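Local coordinates for protein pngf-ii (Elizabethkingia meningoseptica, PDB 4R4X) that probably removes N-linked glycans from glycoproteins, acting as a bacterial peptide:N-glycosidase related to PNGase F, at residues Thr248-Tyr262 and Leu289-Phe303. Residues are numbered along the deposited sequence; the frame is centred on the assembly and turned at random. Where two conformers were deposited one is given.
Sequences TGDVFIIPQERAISY and LTPDYLPFIELMRFF
F296 puts its CD2 atom over the centre of the Y262 ring, 3.4 Å above that plane, with the ring planes 49° apart. CD1, on the other side of the F296 ring, touches F252 CB at 3.4 Å; F252, Y262 and F296 form an aromatic cluster. The F296 ring gets there with CG wedged between backbone N and carbonyl carbon (chi1 75°), and its rim also meets D250 OD2 in plane. D250 OD2 lies 2.7 Å from E298 OE2. R301, bent at chi2 and chi3, grips E298 side-on: NH2 reaches OE1 on its syn lone pair at 2.8 Å, while NE meets OE2 from above the carboxylate plane. S531 and T386 also bond this carboxylate. R301 NE faces D250 OD1 in a long salt bridge (3.8 Å), completing a three-residue network. Near the far end of the ladder G249 CA sits over the F302 ring face, 3.8 Å from its centroid, a CH-pi contact. Past the strands, R258 lays its guanidinium against L294 CD2 and sends NH1 to T290 O, while a water joins P255 O, Y262 N and L294 O. Strands 248-253 and 297-303 pair antiparallel between 343-350 and 493-504, with V251 N to M300 O (3.0 Å) and M300 N to V251 O (3.2 Å) beside a classic beta bulge, L299 and M300 facing V251.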
loop_
_atom_site.group_PDB
_atom_site.type_symbol
_atom_site.label_atom_id
_atom_site.label_comp_id
_atom_site.label_asym_id
_atom_site.label_seq_id
_atom_site.Cartn_x
_atom_site.Cartn_y
_atom_site.Cartn_z
ATOM N N THR A 248 -6.853 4.067 20.258
ATOM C CA THR A 248 -7.491 4.485 19.044
ATOM C C THR A 248 -6.479 5.276 18.245
ATOM O O THR A 248 -5.781 6.154 18.799
ATOM C CB THR A 248 -8.708 5.369 19.365
ATOM O OG1 THR A 248 -9.615 4.634 20.206
ATOM C CG2 THR A 248 -9.409 5.785 18.090
ATOM N N GLY A 249 -6.377 4.906 16.978
ATOM C CA GLY A 249 -5.540 5.554 15.993
ATOM C C GLY A 249 -6.285 5.955 14.714
ATOM O O GLY A 249 -7.309 5.365 14.324
ATOM N N ASP A 250 -5.758 6.982 14.064
ATOM C CA ASP A 250 -6.249 7.413 12.759
ATOM C C ASP A 250 -5.074 7.923 11.958
ATOM O O ASP A 250 -4.206 8.614 12.492
ATOM C CB ASP A 250 -7.222 8.594 12.899
ATOM C CG ASP A 250 -8.682 8.221 12.675
ATOM O OD1 ASP A 250 -9.008 7.121 12.182
ATOM O OD2 ASP A 250 -9.533 9.071 12.991
ATOM N N VAL A 251 -5.074 7.603 10.678
ATOM C CA VAL A 251 -4.328 8.340 9.675
ATOM C C VAL A 251 -5.389 9.155 8.955
ATOM O O VAL A 251 -6.418 8.610 8.508
ATOM C CB VAL A 251 -3.609 7.419 8.696
ATOM C CG1 VAL A 251 -2.851 8.230 7.661
ATOM C CG2 VAL A 251 -2.674 6.486 9.449
ATOM N N PHE A 252 -5.162 10.461 8.895
ATOM C CA PHE A 252 -6.167 11.393 8.421
ATOM C C PHE A 252 -5.559 12.412 7.485
ATOM O O PHE A 252 -4.342 12.619 7.477
ATOM C CB PHE A 252 -6.867 12.101 9.594
ATOM C CG PHE A 252 -5.964 12.951 10.449
ATOM C CD1 PHE A 252 -5.294 12.411 11.529
ATOM C CD2 PHE A 252 -5.800 14.306 10.176
ATOM C CE1 PHE A 252 -4.452 13.195 12.319
ATOM C CE2 PHE A 252 -4.984 15.099 10.971
ATOM C CZ PHE A 252 -4.287 14.536 12.040
ATOM N N ILE A 253 -6.415 12.992 6.663
ATOM C CA ILE A 253 -6.087 14.173 5.877
ATOM C C ILE A 253 -7.076 15.276 6.236
ATOM O O ILE A 253 -8.172 15.013 6.769
ATOM C CB ILE A 253 -6.065 13.913 4.348
ATOM C CG1 ILE A 253 -7.416 13.418 3.848
ATOM C CG2 ILE A 253 -4.981 12.892 3.995
ATOM C CD1 ILE A 253 -7.548 13.321 2.346
ATOM N N ILE A 254 -6.695 16.523 5.938
ATOM C CA ILE A 254 -7.500 17.665 6.306
ATOM C C ILE A 254 -8.013 18.362 5.038
ATOM O O ILE A 254 -7.240 19.057 4.354
ATOM C CB ILE A 254 -6.703 18.650 7.191
ATOM C CG1 ILE A 254 -6.274 17.959 8.485
ATOM C CG2 ILE A 254 -7.557 19.873 7.515
ATOM C CD1 ILE A 254 -5.343 18.755 9.358
ATOM N N PRO A 255 -9.303 18.190 4.707
ATOM C CA PRO A 255 -9.814 18.982 3.558
ATOM C C PRO A 255 -9.913 20.477 3.876
ATOM O O PRO A 255 -10.509 20.863 4.884
ATOM C CB PRO A 255 -11.205 18.399 3.297
ATOM C CG PRO A 255 -11.258 17.132 4.092
ATOM C CD PRO A 255 -10.341 17.309 5.257
ATOM N N GLN A 256 -9.338 21.295 3.006
ATOM C CA GLN A 256 -9.233 22.736 3.233
ATOM C C GLN A 256 -9.997 23.544 2.179
ATOM O O GLN A 256 -9.725 24.745 1.994
ATOM C CB GLN A 256 -7.763 23.137 3.259
ATOM C CG GLN A 256 -7.042 22.662 4.516
ATOM C CD GLN A 256 -5.638 23.233 4.612
ATOM O OE1 GLN A 256 -5.382 24.168 5.375
ATOM N NE2 GLN A 256 -4.739 22.702 3.814
ATOM N N GLU A 257 -10.959 22.898 1.521
ATOM C CA GLU A 257 -11.768 23.536 0.470
ATOM C C GLU A 257 -12.729 24.618 0.980
ATOM O O GLU A 257 -13.177 25.439 0.201
ATOM C CB GLU A 257 -12.580 22.506 -0.315
ATOM C CG GLU A 257 -11.776 21.632 -1.270
ATOM C CD GLU A 257 -10.900 20.587 -0.565
ATOM O OE1 GLU A 257 -9.819 20.247 -1.100
ATOM O OE2 GLU A 257 -11.267 20.128 0.538
ATOM N N ARG A 258 -13.078 24.615 2.258
ATOM C CA ARG A 258 -13.955 25.650 2.802
ATOM C C ARG A 258 -13.179 26.571 3.720
ATOM O O ARG A 258 -11.996 26.322 3.996
ATOM C CB ARG A 258 -15.166 25.001 3.469
ATOM C CG ARG A 258 -15.999 24.273 2.428
ATOM C CD ARG A 258 -17.328 23.763 2.925
ATOM N NE ARG A 258 -17.977 22.979 1.870
ATOM C CZ ARG A 258 -19.257 22.613 1.860
ATOM N NH1 ARG A 258 -20.066 22.899 2.862
ATOM N NH2 ARG A 258 -19.731 21.935 0.831
ATOM N N ALA A 259 -13.829 27.643 4.180
ATOM C CA ALA A 259 -13.143 28.696 4.949
ATOM C C ALA A 259 -12.465 28.195 6.231
ATOM O O ALA A 259 -11.373 28.628 6.539
ATOM C CB ALA A 259 -14.121 29.818 5.306
ATOM N N ILE A 260 -13.142 27.311 6.962
ATOM C CA ILE A 260 -12.640 26.681 8.175
ATOM C C ILE A 260 -12.320 25.191 7.896
ATOM O O ILE A 260 -13.006 24.558 7.122
ATOM C CB ILE A 260 -13.687 26.722 9.308
ATOM C CG1 ILE A 260 -14.270 28.122 9.490
ATOM C CG2 ILE A 260 -13.078 26.270 10.635
ATOM C CD1 ILE A 260 -15.488 28.150 10.402
ATOM N N SER A 261 -11.269 24.663 8.522
ATOM C CA SER A 261 -10.950 23.244 8.442
ATOM C C SER A 261 -10.561 22.744 9.822
ATOM O O SER A 261 -10.396 23.508 10.764
ATOM C CB SER A 261 -9.760 22.990 7.503
ATOM O OG SER A 261 -8.551 23.365 8.135
ATOM N N TYR A 262 -10.338 21.445 9.926
ATOM C CA TYR A 262 -9.873 20.901 11.182
ATOM C C TYR A 262 -8.524 21.498 11.578
ATOM O O TYR A 262 -8.213 21.574 12.776
ATOM C CB TYR A 262 -9.796 19.388 11.069
ATOM C CG TYR A 262 -9.858 18.626 12.366
ATOM C CD1 TYR A 262 -11.017 18.572 13.117
ATOM C CD2 TYR A 262 -8.781 17.887 12.788
ATOM C CE1 TYR A 262 -11.077 17.823 14.292
ATOM C CE2 TYR A 262 -8.816 17.144 13.952
ATOM C CZ TYR A 262 -9.973 17.098 14.696
ATOM O OH TYR A 262 -10.009 16.332 15.839
ATOM N N LEU A 289 -20.144 18.768 8.546
ATOM C CA LEU A 289 -19.949 19.753 7.512
ATOM C C LEU A 289 -20.913 20.923 7.773
ATOM O O LEU A 289 -22.027 20.712 8.253
ATOM C CB LEU A 289 -20.202 19.111 6.143
ATOM C CG LEU A 289 -20.480 19.914 4.881
ATOM C CD1 LEU A 289 -20.320 18.977 3.696
ATOM C CD2 LEU A 289 -21.863 20.533 4.896
ATOM N N THR A 290 -20.437 22.144 7.535
ATOM C CA THR A 290 -21.318 23.316 7.492
ATOM C C THR A 290 -20.963 24.098 6.204
ATOM O O THR A 290 -20.008 23.766 5.515
ATOM C CB THR A 290 -21.154 24.220 8.731
ATOM O OG1 THR A 290 -19.987 25.011 8.579
ATOM C CG2 THR A 290 -21.061 23.442 10.036
ATOM N N PRO A 291 -21.716 25.156 5.892
ATOM C CA PRO A 291 -21.354 25.939 4.718
ATOM C C PRO A 291 -19.922 26.478 4.747
ATOM O O PRO A 291 -19.349 26.719 3.694
ATOM C CB PRO A 291 -22.382 27.089 4.745
ATOM C CG PRO A 291 -23.568 26.510 5.435
ATOM C CD PRO A 291 -22.955 25.656 6.524
ATOM N N ASP A 292 -19.360 26.649 5.944
ATOM C CA ASP A 292 -18.038 27.233 6.129
ATOM C C ASP A 292 -16.957 26.223 6.537
ATOM O O ASP A 292 -15.802 26.609 6.735
ATOM C CB ASP A 292 -18.115 28.319 7.214
ATOM C CG ASP A 292 -19.339 29.213 7.051
ATOM O OD1 ASP A 292 -19.389 29.916 6.033
ATOM O OD2 ASP A 292 -20.259 29.165 7.902
ATOM N N TYR A 293 -17.311 24.937 6.639
ATOM C CA TYR A 293 -16.409 23.977 7.279
ATOM C C TYR A 293 -16.609 22.570 6.735
ATOM O O TYR A 293 -17.747 22.141 6.492
ATOM C CB TYR A 293 -16.651 23.996 8.802
ATOM C CG TYR A 293 -15.934 22.915 9.581
ATOM C CD1 TYR A 293 -14.610 23.055 9.933
ATOM C CD2 TYR A 293 -16.593 21.734 9.939
ATOM C CE1 TYR A 293 -13.945 22.053 10.615
ATOM C CE2 TYR A 293 -15.948 20.737 10.638
ATOM C CZ TYR A 293 -14.622 20.908 10.973
ATOM O OH TYR A 293 -13.963 19.948 11.669
ATOM N N LEU A 294 -15.481 21.872 6.558
ATOM C CA LEU A 294 -15.449 20.435 6.319
ATOM C C LEU A 294 -14.717 19.711 7.455
ATOM O O LEU A 294 -13.674 20.180 7.926
ATOM C CB LEU A 294 -14.718 20.122 5.026
ATOM C CG LEU A 294 -15.384 20.635 3.762
ATOM C CD1 LEU A 294 -14.460 20.378 2.593
ATOM C CD2 LEU A 294 -16.766 20.045 3.540
ATOM N N PRO A 295 -15.251 18.558 7.886
ATOM C CA PRO A 295 -14.579 17.757 8.907
ATOM C C PRO A 295 -13.407 17.008 8.287
ATOM O O PRO A 295 -13.337 16.910 7.069
ATOM C CB PRO A 295 -15.682 16.791 9.375
ATOM C CG PRO A 295 -16.599 16.659 8.205
ATOM C CD PRO A 295 -16.515 17.943 7.434
ATOM N N PHE A 296 -12.483 16.484 9.093
ATOM C CA PHE A 296 -11.361 15.756 8.510
ATOM C C PHE A 296 -11.798 14.387 7.947
ATOM O O PHE A 296 -12.889 13.880 8.270
ATOM C CB PHE A 296 -10.175 15.645 9.480
ATOM C CG PHE A 296 -10.352 14.664 10.594
ATOM C CD1 PHE A 296 -9.942 13.344 10.444
ATOM C CD2 PHE A 296 -10.890 15.055 11.815
ATOM C CE1 PHE A 296 -10.084 12.433 11.478
ATOM C CE2 PHE A 296 -11.019 14.154 12.866
ATOM C CZ PHE A 296 -10.611 12.834 12.699
ATOM N N ILE A 297 -10.962 13.845 7.063
ATOM C CA ILE A 297 -11.174 12.528 6.460
ATOM C C ILE A 297 -10.198 11.537 7.076
ATOM O O ILE A 297 -8.960 11.782 7.096
ATOM C CB ILE A 297 -10.996 12.603 4.950
ATOM C CG1 ILE A 297 -12.179 13.389 4.364
ATOM C CG2 ILE A 297 -10.893 11.224 4.268
ATOM C CD1 ILE A 297 -12.039 13.647 2.903
ATOM N N GLU A 298 -10.754 10.422 7.544
ATOM C CA GLU A 298 -9.955 9.274 8.015
ATOM C C GLU A 298 -9.493 8.421 6.843
ATOM O O GLU A 298 -10.315 7.756 6.183
ATOM C CB GLU A 298 -10.787 8.383 8.943
ATOM C CG GLU A 298 -11.338 9.097 10.120
ATOM C CD GLU A 298 -12.179 8.217 11.019
ATOM O OE1 GLU A 298 -13.055 7.479 10.515
ATOM O OE2 GLU A 298 -11.966 8.277 12.243
ATOM N N LEU A 299 -8.202 8.442 6.524
ATOM C CA LEU A 299 -7.693 7.490 5.519
ATOM C C LEU A 299 -7.801 6.054 6.031
ATOM O O LEU A 299 -8.169 5.161 5.278
ATOM C CB LEU A 299 -6.234 7.767 5.156
ATOM C CG LEU A 299 -5.885 9.127 4.560
ATOM C CD1 LEU A 299 -4.441 9.083 4.039
ATOM C CD2 LEU A 299 -6.858 9.482 3.422
HETATM N N MSE A 300 -7.491 5.856 7.309
HETATM C CA MSE A 300 -7.400 4.517 7.927
HETATM C C MSE A 300 -7.663 4.672 9.399
HETATM O O MSE A 300 -6.978 5.434 10.067
HETATM C CB MSE A 300 -5.991 3.914 7.737
HETATM C CG MSE A 300 -5.773 2.581 8.470
HETATM SE SE MSE A 300 -3.882 2.300 9.000
HETATM C CE MSE A 300 -2.985 2.987 7.390
ATOM N N ARG A 301 -8.667 3.958 9.925
ATOM C CA ARG A 301 -8.923 3.876 11.349
ATOM C C ARG A 301 -8.321 2.561 11.823
ATOM O O ARG A 301 -8.579 1.498 11.226
ATOM C CB ARG A 301 -10.434 3.929 11.642
ATOM C CG ARG A 301 -10.835 3.605 13.085
ATOM C CD ARG A 301 -11.272 4.784 13.933
ATOM N NE ARG A 301 -12.293 5.626 13.305
ATOM C CZ ARG A 301 -13.622 5.503 13.391
ATOM N NH1 ARG A 301 -14.203 4.531 14.083
ATOM N NH2 ARG A 301 -14.394 6.364 12.722
ATOM N N PHE A 302 -7.480 2.633 12.860
ATOM C CA PHE A 302 -6.778 1.460 13.357
ATOM C C PHE A 302 -6.717 1.502 14.873
ATOM O O PHE A 302 -6.919 2.552 15.504
ATOM C CB PHE A 302 -5.359 1.322 12.751
ATOM C CG PHE A 302 -4.384 2.396 13.182
ATOM C CD1 PHE A 302 -4.361 3.642 12.546
ATOM C CD2 PHE A 302 -3.466 2.163 14.210
ATOM C CE1 PHE A 302 -3.474 4.635 12.948
ATOM C CE2 PHE A 302 -2.575 3.158 14.620
ATOM C CZ PHE A 302 -2.572 4.393 13.989
ATOM N N PHE A 303 -6.447 0.343 15.465
ATOM C CA PHE A 303 -6.297 0.265 16.900
ATOM C C PHE A 303 -4.980 -0.384 17.209
ATOM O O PHE A 303 -4.668 -1.417 16.638
ATOM C CB PHE A 303 -7.479 -0.477 17.490
ATOM C CG PHE A 303 -8.749 0.294 17.344
ATOM C CD1 PHE A 303 -9.456 0.252 16.159
ATOM C CD2 PHE A 303 -9.135 1.179 18.331
ATOM C CE1 PHE A 303 -10.575 1.051 15.961
ATOM C CE2 PHE A 303 -10.278 1.959 18.165
ATOM C CZ PHE A 303 -10.986 1.914 16.965
HETATM O O HOH W 1 -10.964 19.768 7.621
HETATM O O HOH W 2 -16.453 28.149 3.108
#